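PDB 7EV5: Lactamase_B domain-containing protein from Bacillus lehensis G1, which binds two zinc ions and is probably a hydrolase, a dual-activity enzyme structurally resembling B3 metallo-beta-lactamases and glyoxalase II. Local coordinates for residues T120-S132 with S137-V151. Sequence-based numbering, arbitrary orientation.
Sequences TFTFSVFHTPGHS and SYYYQKEAVLFSGDV. With ZN (zinc ion), chain B; ZN (zinc ion), chain C.
The imidazole of H131 lies under the side chain of D150, whose CB rests over one ring face 3.5 Å from the centroid of H131, a CH-pi contact. Ring and carboxylate planes stand 64° apart, and the two groups serve neighbouring metals: NE2 of H131 binds one zinc ion at 2.1 Å, while OD2 of D150 binds the other at 2.0 Å and makes a longer bond, 2.6 Å, to the zinc ion held by H131. A water bridges the pair of zincs, and H54, H56, D58, H59 and H191 complete their shells. H131 projects into the site with CG anti to the backbone N (chi1 169°), and its ND1 is hydrogen-bonded to the carbonyl of R159, which fixes the ring's rotation.

H131 lies in the loop that follows strand 121-127, and D150 in the turn after strand 145-149. Strand 121-127 pairs antiparallel with strand 137-140, a hairpin whose hydrogen-bonded pairs are S124 with Y139 and F126 with S137; the bond from F126 N to S137 O is nearly straight at 174°. On one face CB of Y139 lies at the edge of the F126 ring, 3.9 Å from CE2 of F126, the two side chains side by side. Farther along, F123 CE1 approaches Y140 CD1 at 3.8 Å, with L17 of strand 12-18 against both rings. Just past the F126-S137 pair, S137 OG donates to T128 OG1 at 2.9 Å, and T128 OG1 donates in turn to a water held by the S148 carbonyl, linking the loop to strand 137-140. At the metals, D150 OD2 and the shared water bridge both zinc ions, which probably polarise that water.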
ATOM      1  N   THR A 120     -15.346  -6.437  -9.419  1.00 17.93           N
ATOM      2  CA  THR A 120     -15.290  -7.877  -9.188  1.00 19.28           C
ATOM      3  C   THR A 120     -14.024  -8.325  -8.462  1.00 17.94           C
ATOM      4  O   THR A 120     -13.792  -9.531  -8.328  1.00 19.73           O
ATOM      5  CB  THR A 120     -15.475  -8.666 -10.488  1.00 19.81           C
ATOM      6  OG1 THR A 120     -14.547  -8.203 -11.473  1.00 24.80           O
ATOM      7  CG2 THR A 120     -16.901  -8.528 -11.012  1.00 24.97           C
ATOM      8  N   PHE A 121     -13.201  -7.393  -7.982  1.00 15.90           N
ATOM      9  CA  PHE A 121     -12.038  -7.742  -7.172  1.00 15.41           C
ATOM     10  C   PHE A 121     -12.459  -7.794  -5.711  1.00 13.81           C
ATOM     11  O   PHE A 121     -12.928  -6.789  -5.165  1.00 17.58           O
ATOM     12  CB  PHE A 121     -10.940  -6.688  -7.306  1.00 16.15           C
ATOM     13  CG  PHE A 121     -10.465  -6.450  -8.712  1.00 16.00           C
ATOM     14  CD1 PHE A 121      -9.411  -7.183  -9.241  1.00 14.67           C
ATOM     15  CD2 PHE A 121     -11.048  -5.473  -9.490  1.00 15.62           C
ATOM     16  CE1 PHE A 121      -8.958  -6.942 -10.527  1.00 16.39           C
ATOM     17  CE2 PHE A 121     -10.603  -5.231 -10.789  1.00 17.80           C
ATOM     18  CZ  PHE A 121      -9.551  -5.971 -11.302  1.00 14.97           C
ATOM     19  N   THR A 122     -12.272  -8.939  -5.067  1.00 15.88           N
ATOM     20  CA  THR A 122     -12.532  -9.031  -3.638  1.00 16.01           C
ATOM     21  C   THR A 122     -11.226  -9.201  -2.878  1.00 16.54           C
ATOM     22  O   THR A 122     -10.337  -9.952  -3.297  1.00 16.37           O
ATOM     23  CB  THR A 122     -13.524 -10.145  -3.297  1.00 18.70           C
ATOM     24  OG1 THR A 122     -14.754  -9.890  -3.979  1.00 25.44           O
ATOM     25  CG2 THR A 122     -13.805 -10.174  -1.792  1.00 22.78           C
ATOM     26  N   PHE A 123     -11.121  -8.475  -1.769  1.00 13.28           N
ATOM     27  CA  PHE A 123      -9.946  -8.494  -0.920  1.00 12.82           C
ATOM     28  C   PHE A 123     -10.353  -8.821   0.502  1.00 13.82           C
ATOM     29  O   PHE A 123     -11.434  -8.428   0.956  1.00 17.21           O
ATOM     30  CB  PHE A 123      -9.295  -7.107  -0.883  1.00 13.72           C
ATOM     31  CG  PHE A 123      -8.918  -6.583  -2.231  1.00 11.17           C
ATOM     32  CD1 PHE A 123      -7.730  -6.970  -2.834  1.00 12.94           C
ATOM     33  CD2 PHE A 123      -9.742  -5.696  -2.892  1.00 13.18           C
ATOM     34  CE1 PHE A 123      -7.382  -6.482  -4.089  1.00 12.17           C
ATOM     35  CE2 PHE A 123      -9.403  -5.201  -4.137  1.00 12.69           C
ATOM     36  CZ  PHE A 123      -8.222  -5.589  -4.735  1.00 11.70           C
ATOM     37  N   SER A 124      -9.497  -9.565   1.183  1.00 13.17           N
ATOM     38  CA  SER A 124      -9.520  -9.621   2.633  0.65 13.29           C
ATOM     39  C   SER A 124      -8.647  -8.488   3.152  1.00 13.53           C
ATOM     40  O   SER A 124      -7.562  -8.226   2.622  1.00 16.90           O
ATOM     41  CB  SER A 124      -8.973 -10.959   3.127  0.65 18.11           C
ATOM     42  OG  SER A 124      -9.904 -12.003   2.918  0.65 21.36           O
ATOM     43  N   VAL A 125      -9.127  -7.795   4.174  1.00 12.70           N
ATOM     44  CA  VAL A 125      -8.438  -6.625   4.706  1.00 13.15           C
ATOM     45  C   VAL A 125      -7.956  -6.928   6.114  1.00 13.12           C
ATOM     46  O   VAL A 125      -8.741  -7.336   6.979  1.00 14.14           O
ATOM     47  CB  VAL A 125      -9.350  -5.390   4.697  1.00 14.63           C
ATOM     48  CG1 VAL A 125      -8.642  -4.213   5.322  1.00 18.83           C
ATOM     49  CG2 VAL A 125      -9.809  -5.084   3.274  1.00 15.84           C
ATOM     50  N   PHE A 126      -6.670  -6.713   6.350  1.00 11.07           N
ATOM     51  CA  PHE A 126      -6.093  -6.855   7.674  1.00 11.57           C
ATOM     52  C   PHE A 126      -5.570  -5.506   8.132  1.00 12.92           C
ATOM     53  O   PHE A 126      -4.910  -4.797   7.369  1.00 12.07           O
ATOM     54  CB  PHE A 126      -4.941  -7.850   7.647  1.00 12.10           C
ATOM     55  CG  PHE A 126      -5.348  -9.240   7.241  1.00 13.31           C
ATOM     56  CD1 PHE A 126      -5.733 -10.168   8.192  1.00 16.80           C
ATOM     57  CD2 PHE A 126      -5.353  -9.611   5.913  1.00 15.35           C
ATOM     58  CE1 PHE A 126      -6.097 -11.453   7.816  1.00 17.18           C
ATOM     59  CE2 PHE A 126      -5.723 -10.894   5.527  1.00 16.41           C
ATOM     60  CZ  PHE A 126      -6.098 -11.812   6.487  1.00 17.76           C
ATOM     61  N   HIS A 127      -5.848  -5.161   9.382  1.00 10.83           N
ATOM     62  CA  HIS A 127      -5.273  -3.962   9.976  1.00 11.19           C
ATOM     63  C   HIS A 127      -3.917  -4.365  10.549  1.00 11.59           C
ATOM     64  O   HIS A 127      -3.846  -5.195  11.462  1.00 13.64           O
ATOM     65  CB  HIS A 127      -6.216  -3.376  11.032  1.00 10.93           C
ATOM     66  CG  HIS A 127      -5.743  -2.072  11.603  1.00 13.01           C
ATOM     67  ND1 HIS A 127      -5.936  -1.727  12.924  1.00 18.43           N
ATOM     68  CD2 HIS A 127      -5.071  -1.037  11.042  1.00 13.22           C
ATOM     69  CE1 HIS A 127      -5.411  -0.535  13.150  1.00 19.15           C
ATOM     70  NE2 HIS A 127      -4.877  -0.095  12.024  1.00 13.17           N
ATOM     71  N   THR A 128      -2.831  -3.824   9.982  1.00  9.82           N
ATOM     72  CA  THR A 128      -1.471  -4.291  10.261  1.00 10.15           C
ATOM     73  C   THR A 128      -0.585  -3.124  10.673  1.00 10.13           C
ATOM     74  O   THR A 128       0.376  -2.770   9.966  1.00 10.47           O
ATOM     75  CB  THR A 128      -0.870  -5.023   9.057  1.00 10.47           C
ATOM     76  OG1 THR A 128      -0.992  -4.215   7.881  1.00  9.55           O
ATOM     77  CG2 THR A 128      -1.587  -6.340   8.813  1.00 11.31           C
ATOM     78  N   PRO A 129      -0.869  -2.516  11.831  1.00  9.25           N
ATOM     79  CA  PRO A 129      -0.074  -1.368  12.301  1.00 10.59           C
ATOM     80  C   PRO A 129       1.302  -1.741  12.828  1.00 10.95           C
ATOM     81  O   PRO A 129       1.660  -2.918  12.934  1.00 11.04           O
ATOM     82  CB  PRO A 129      -0.950  -0.785  13.418  1.00  9.65           C
ATOM     83  CG  PRO A 129      -1.656  -2.008  13.976  1.00 10.92           C
ATOM     84  CD  PRO A 129      -2.002  -2.797  12.733  1.00 11.29           C
ATOM     85  N   GLY A 130       2.084  -0.723  13.182  1.00 10.43           N
ATOM     86  CA  GLY A 130       3.434  -0.909  13.676  1.00 10.78           C
ATOM     87  C   GLY A 130       4.404   0.005  12.963  1.00 10.65           C
ATOM     88  O   GLY A 130       5.197   0.704  13.598  1.00 11.31           O
ATOM     89  N   HIS A 131       4.369  -0.019  11.626  1.00  9.88           N
ATOM     90  CA  HIS A 131       5.068   0.990  10.838  1.00  9.42           C
ATOM     91  C   HIS A 131       4.276   2.300  10.810  1.00  9.49           C
ATOM     92  O   HIS A 131       4.863   3.389  10.843  1.00 10.83           O
ATOM     93  CB  HIS A 131       5.330   0.438   9.431  1.00 11.87           C
ATOM     94  CG  HIS A 131       5.803   1.458   8.440  1.00  9.68           C
ATOM     95  ND1 HIS A 131       7.112   1.888   8.358  1.00 10.59           N
ATOM     96  CD2 HIS A 131       5.137   2.103   7.456  1.00  8.84           C
ATOM     97  CE1 HIS A 131       7.229   2.761   7.374  1.00 10.15           C
ATOM     98  NE2 HIS A 131       6.042   2.917   6.810  1.00  8.67           N
ATOM     99  N   SER A 132       2.948   2.218  10.776  1.00  9.43           N
ATOM    100  CA  SER A 132       2.098   3.395  10.887  1.00 10.57           C
ATOM    101  C   SER A 132       0.757   2.935  11.437  1.00  8.72           C
ATOM    102  O   SER A 132       0.395   1.759  11.278  1.00  9.51           O
ATOM    103  CB  SER A 132       1.931   4.122   9.537  1.00  9.83           C
ATOM    104  OG  SER A 132       1.103   3.402   8.639  1.00  9.40           O
ATOM    105  N   SER A 137      -3.304  -4.114   5.114  1.00  8.60           N
ATOM    106  CA  SER A 137      -2.841  -5.041   4.084  1.00  9.57           C
ATOM    107  C   SER A 137      -4.037  -5.634   3.356  1.00  9.33           C
ATOM    108  O   SER A 137      -5.006  -6.073   3.991  1.00 10.19           O
ATOM    109  CB  SER A 137      -2.001  -6.155   4.700  1.00 11.40           C
ATOM    110  OG  SER A 137      -0.865  -5.601   5.337  1.00 10.34           O
ATOM    111  N   TYR A 138      -3.967  -5.649   2.032  1.00  9.76           N
ATOM    112  CA  TYR A 138      -5.068  -6.106   1.192  1.00  8.34           C
ATOM    113  C   TYR A 138      -4.679  -7.446   0.578  1.00 10.15           C
ATOM    114  O   TYR A 138      -3.756  -7.515  -0.240  1.00 10.49           O
ATOM    115  CB  TYR A 138      -5.334  -5.099   0.079  1.00  9.67           C
ATOM    116  CG  TYR A 138      -5.627  -3.674   0.526  1.00  9.05           C
ATOM    117  CD1 TYR A 138      -6.921  -3.279   0.830  1.00  9.79           C
ATOM    118  CD2 TYR A 138      -4.614  -2.722   0.618  1.00  9.96           C
ATOM    119  CE1 TYR A 138      -7.211  -1.987   1.211  1.00  9.90           C
ATOM    120  CE2 TYR A 138      -4.893  -1.412   0.986  1.00  8.56           C
ATOM    121  CZ  TYR A 138      -6.199  -1.059   1.285  1.00  8.73           C
ATOM    122  OH  TYR A 138      -6.504   0.225   1.657  1.00 10.26           O
ATOM    123  N   TYR A 139      -5.375  -8.508   0.968  1.00 10.63           N
ATOM    124  CA  TYR A 139      -5.091  -9.852   0.474  1.00 11.57           C
ATOM    125  C   TYR A 139      -6.048 -10.182  -0.664  1.00 11.92           C
ATOM    126  O   TYR A 139      -7.270 -10.163  -0.487  1.00 12.76           O
ATOM    127  CB  TYR A 139      -5.237 -10.860   1.611  1.00 12.53           C
ATOM    128  CG  TYR A 139      -5.096 -12.311   1.212  1.00 15.82           C
ATOM    129  CD1 TYR A 139      -3.975 -12.763   0.538  1.00 15.68           C
ATOM    130  CD2 TYR A 139      -6.072 -13.236   1.556  1.00 21.24           C
ATOM    131  CE1 TYR A 139      -3.840 -14.103   0.180  1.00 17.19           C
ATOM    132  CE2 TYR A 139      -5.945 -14.569   1.210  1.00 20.67           C
ATOM    133  CZ  TYR A 139      -4.827 -14.996   0.525  1.00 19.34           C
ATOM    134  OH  TYR A 139      -4.706 -16.325   0.187  1.00 23.72           O
ATOM    135  N   TYR A 140      -5.486 -10.472  -1.838  1.00 12.81           N
ATOM    136  CA  TYR A 140      -6.245 -10.853  -3.028  1.00 12.67           C
ATOM    137  C   TYR A 140      -6.078 -12.357  -3.213  1.00 13.73           C
ATOM    138  O   TYR A 140      -5.065 -12.817  -3.747  1.00 12.99           O
ATOM    139  CB  TYR A 140      -5.678 -10.099  -4.223  1.00 13.52           C
ATOM    140  CG  TYR A 140      -6.423 -10.270  -5.520  1.00 13.81           C
ATOM    141  CD1 TYR A 140      -7.771  -9.950  -5.622  1.00 12.09           C
ATOM    142  CD2 TYR A 140      -5.765 -10.733  -6.663  1.00 13.74           C
ATOM    143  CE1 TYR A 140      -8.447 -10.080  -6.829  1.00 13.90           C
ATOM    144  CE2 TYR A 140      -6.438 -10.874  -7.872  1.00 14.39           C
ATOM    145  CZ  TYR A 140      -7.777 -10.543  -7.940  1.00 16.34           C
ATOM    146  OH  TYR A 140      -8.462 -10.672  -9.130  1.00 17.35           O
ATOM    147  N   GLN A 141      -7.079 -13.129  -2.781  1.00 15.15           N
ATOM    148  CA  GLN A 141      -6.927 -14.582  -2.779  1.00 15.03           C
ATOM    149  C   GLN A 141      -6.839 -15.146  -4.197  1.00 17.84           C
ATOM    150  O   GLN A 141      -6.078 -16.093  -4.443  1.00 17.13           O
ATOM    151  CB  GLN A 141      -8.064 -15.234  -1.983  1.00 18.81           C
ATOM    152  CG  GLN A 141      -7.932 -16.745  -1.870  1.00 26.02           C
ATOM    153  CD  GLN A 141      -8.583 -17.306  -0.623  1.00 39.34           C
ATOM    154  OE1 GLN A 141      -9.293 -16.601   0.094  1.00 43.85           O
ATOM    155  NE2 GLN A 141      -8.345 -18.588  -0.358  1.00 41.07           N
ATOM    156  N   LYS A 142      -7.564 -14.545  -5.150  1.00 17.56           N
ATOM    157  CA  LYS A 142      -7.685 -15.128  -6.490  1.00 17.87           C
ATOM    158  C   LYS A 142      -6.325 -15.355  -7.145  1.00 23.16           C
ATOM    159  O   LYS A 142      -6.101 -16.392  -7.781  1.00 21.72           O
ATOM    160  CB  LYS A 142      -8.576 -14.255  -7.372  1.00 19.84           C
ATOM    161  CG  LYS A 142      -8.812 -14.804  -8.775  1.00 23.18           C
ATOM    162  CD  LYS A 142      -9.666 -13.846  -9.594  1.00 23.65           C
ATOM    163  CE  LYS A 142     -10.345 -14.546 -10.764  1.00 29.71           C
ATOM    164  NZ  LYS A 142      -9.371 -15.021 -11.780  1.00 29.77           N
ATOM    165  N   GLU A 143      -5.409 -14.399  -7.021  1.00 15.42           N
ATOM    166  CA  GLU A 143      -4.062 -14.560  -7.549  1.00 14.98           C
ATOM    167  C   GLU A 143      -3.016 -14.672  -6.455  1.00 17.38           C
ATOM    168  O   GLU A 143      -1.822 -14.563  -6.741  1.00 19.03           O
ATOM    169  CB  GLU A 143      -3.706 -13.452  -8.546  1.00 17.08           C
ATOM    170  CG  GLU A 143      -4.632 -13.369  -9.763  1.00 23.84           C
ATOM    171  CD  GLU A 143      -4.546 -14.584 -10.676  1.00 27.01           C
ATOM    172  OE1 GLU A 143      -3.500 -15.260 -10.679  1.00 29.31           O
ATOM    173  OE2 GLU A 143      -5.530 -14.855 -11.398  1.00 28.80           O
ATOM    174  N   ALA A 144      -3.439 -14.890  -5.210  1.00 14.81           N
ATOM    175  CA  ALA A 144      -2.535 -15.202  -4.105  1.00 13.35           C
ATOM    176  C   ALA A 144      -1.447 -14.141  -3.933  1.00 15.72           C
ATOM    177  O   ALA A 144      -0.250 -14.434  -3.922  1.00 14.41           O
ATOM    178  CB  ALA A 144      -1.936 -16.603  -4.259  1.00 17.40           C
ATOM    179  N   VAL A 145      -1.878 -12.890  -3.791  1.00 14.51           N
ATOM    180  CA  VAL A 145      -0.966 -11.770  -3.623  1.00 14.02           C
ATOM    181  C   VAL A 145      -1.481 -10.879  -2.500  1.00 12.36           C
ATOM    182  O   VAL A 145      -2.690 -10.653  -2.379  1.00 13.11           O
ATOM    183  CB  VAL A 145      -0.758 -10.982  -4.940  1.00 14.14           C
ATOM    184  CG1 VAL A 145      -2.075 -10.582  -5.559  1.00 16.01           C
ATOM    185  CG2 VAL A 145       0.125  -9.760  -4.718  1.00 15.86           C
ATOM    186  N   LEU A 146      -0.557 -10.386  -1.682  1.00 10.59           N
ATOM    187  CA  LEU A 146      -0.858  -9.550  -0.528  1.00 14.13           C
ATOM    188  C   LEU A 146      -0.200  -8.195  -0.740  1.00 10.66           C
ATOM    189  O   LEU A 146       1.029  -8.102  -0.834  1.00 10.88           O
ATOM    190  CB  LEU A 146      -0.314 -10.201   0.746  1.00 11.73           C
ATOM    191  CG  LEU A 146      -0.473  -9.396   2.042  1.00 11.22           C
ATOM    192  CD1 LEU A 146      -1.913  -9.396   2.514  1.00 12.41           C
ATOM    193  CD2 LEU A 146       0.459  -9.979   3.111  1.00 12.86           C
ATOM    194  N   PHE A 147      -1.009  -7.139  -0.789  1.00 10.54           N
ATOM    195  CA  PHE A 147      -0.488  -5.777  -0.900  1.00  9.21           C
ATOM    196  C   PHE A 147      -0.421  -5.239   0.521  1.00  8.72           C
ATOM    197  O   PHE A 147      -1.400  -4.717   1.047  1.00  9.09           O
ATOM    198  CB  PHE A 147      -1.373  -4.951  -1.825  1.00  8.84           C
ATOM    199  CG  PHE A 147      -1.522  -5.564  -3.190  1.00 10.14           C
ATOM    200  CD1 PHE A 147      -0.555  -5.353  -4.156  1.00 10.00           C
ATOM    201  CD2 PHE A 147      -2.604  -6.379  -3.492  1.00 11.10           C
ATOM    202  CE1 PHE A 147      -0.665  -5.912  -5.404  1.00 11.59           C
ATOM    203  CE2 PHE A 147      -2.720  -6.959  -4.749  1.00  9.91           C
ATOM    204  CZ  PHE A 147      -1.752  -6.731  -5.709  1.00  9.70           C
ATOM    205  N   SER A 148       0.749  -5.387   1.147  1.00  9.04           N
ATOM    206  CA  SER A 148       0.909  -5.159   2.582  1.00  9.86           C
ATOM    207  C   SER A 148       1.713  -3.907   2.926  1.00  8.85           C
ATOM    208  O   SER A 148       2.107  -3.735   4.081  1.00  9.08           O
ATOM    209  CB  SER A 148       1.526  -6.392   3.249  1.00  9.05           C
ATOM    210  OG  SER A 148       2.613  -6.907   2.488  1.00 10.85           O
ATOM    211  N   GLY A 149       1.973  -3.035   1.959  1.00  8.68           N
ATOM    212  CA  GLY A 149       2.663  -1.799   2.289  1.00  8.88           C
ATOM    213  C   GLY A 149       4.018  -2.047   2.924  1.00  9.47           C
ATOM    214  O   GLY A 149       4.824  -2.849   2.440  1.00  9.77           O
ATOM    215  N   ASP A 150       4.287  -1.341   4.025  1.00  8.56           N
ATOM    216  CA  ASP A 150       5.626  -1.285   4.597  1.00  9.72           C
ATOM    217  C   ASP A 150       5.766  -2.136   5.849  1.00 10.83           C
ATOM    218  O   ASP A 150       6.604  -1.842   6.698  1.00 12.35           O
ATOM    219  CB  ASP A 150       6.045   0.164   4.861  1.00  9.53           C
ATOM    220  CG  ASP A 150       6.263   0.960   3.580  1.00  9.27           C
ATOM    221  OD1 ASP A 150       6.043   0.414   2.481  1.00 10.02           O
ATOM    222  OD2 ASP A 150       6.626   2.152   3.693  1.00  9.54           O
ATOM    223  N   VAL A 151       4.992  -3.211   5.962  1.00 11.77           N
ATOM    224  CA  VAL A 151       5.100  -4.080   7.129  1.00 11.65           C
ATOM    225  C   VAL A 151       6.261  -5.057   6.978  1.00 12.48           C
ATOM    226  O   VAL A 151       7.098  -5.203   7.880  1.00 12.80           O
ATOM    227  CB  VAL A 151       3.758  -4.803   7.343  1.00 12.66           C
ATOM    228  CG1 VAL A 151       3.889  -5.861   8.412  1.00 16.78           C
ATOM    229  CG2 VAL A 151       2.678  -3.794   7.726  1.00 13.12           C
TER
HETATM  230 ZN    ZN B 301       5.624   4.080   5.161  1.00 11.09          ZN
HETATM  231 ZN    ZN C 302       7.040   3.511   2.218  1.00 11.60          ZN
HETATM  232  O   HOH W   1     -10.978 -10.661  -9.465  1.00 22.72           O
HETATM  233  O   HOH W   2      -9.913 -12.756  -4.622  1.00 18.05           O
HETATM  234  O   HOH W   3      -9.497 -12.075  -1.708  1.00 19.66           O
HETATM  235  O   HOH W   4       0.260  -2.329   5.707  1.00 11.28           O
HETATM  236  O   HOH W   5       6.802   4.746   3.775  1.00 11.56           O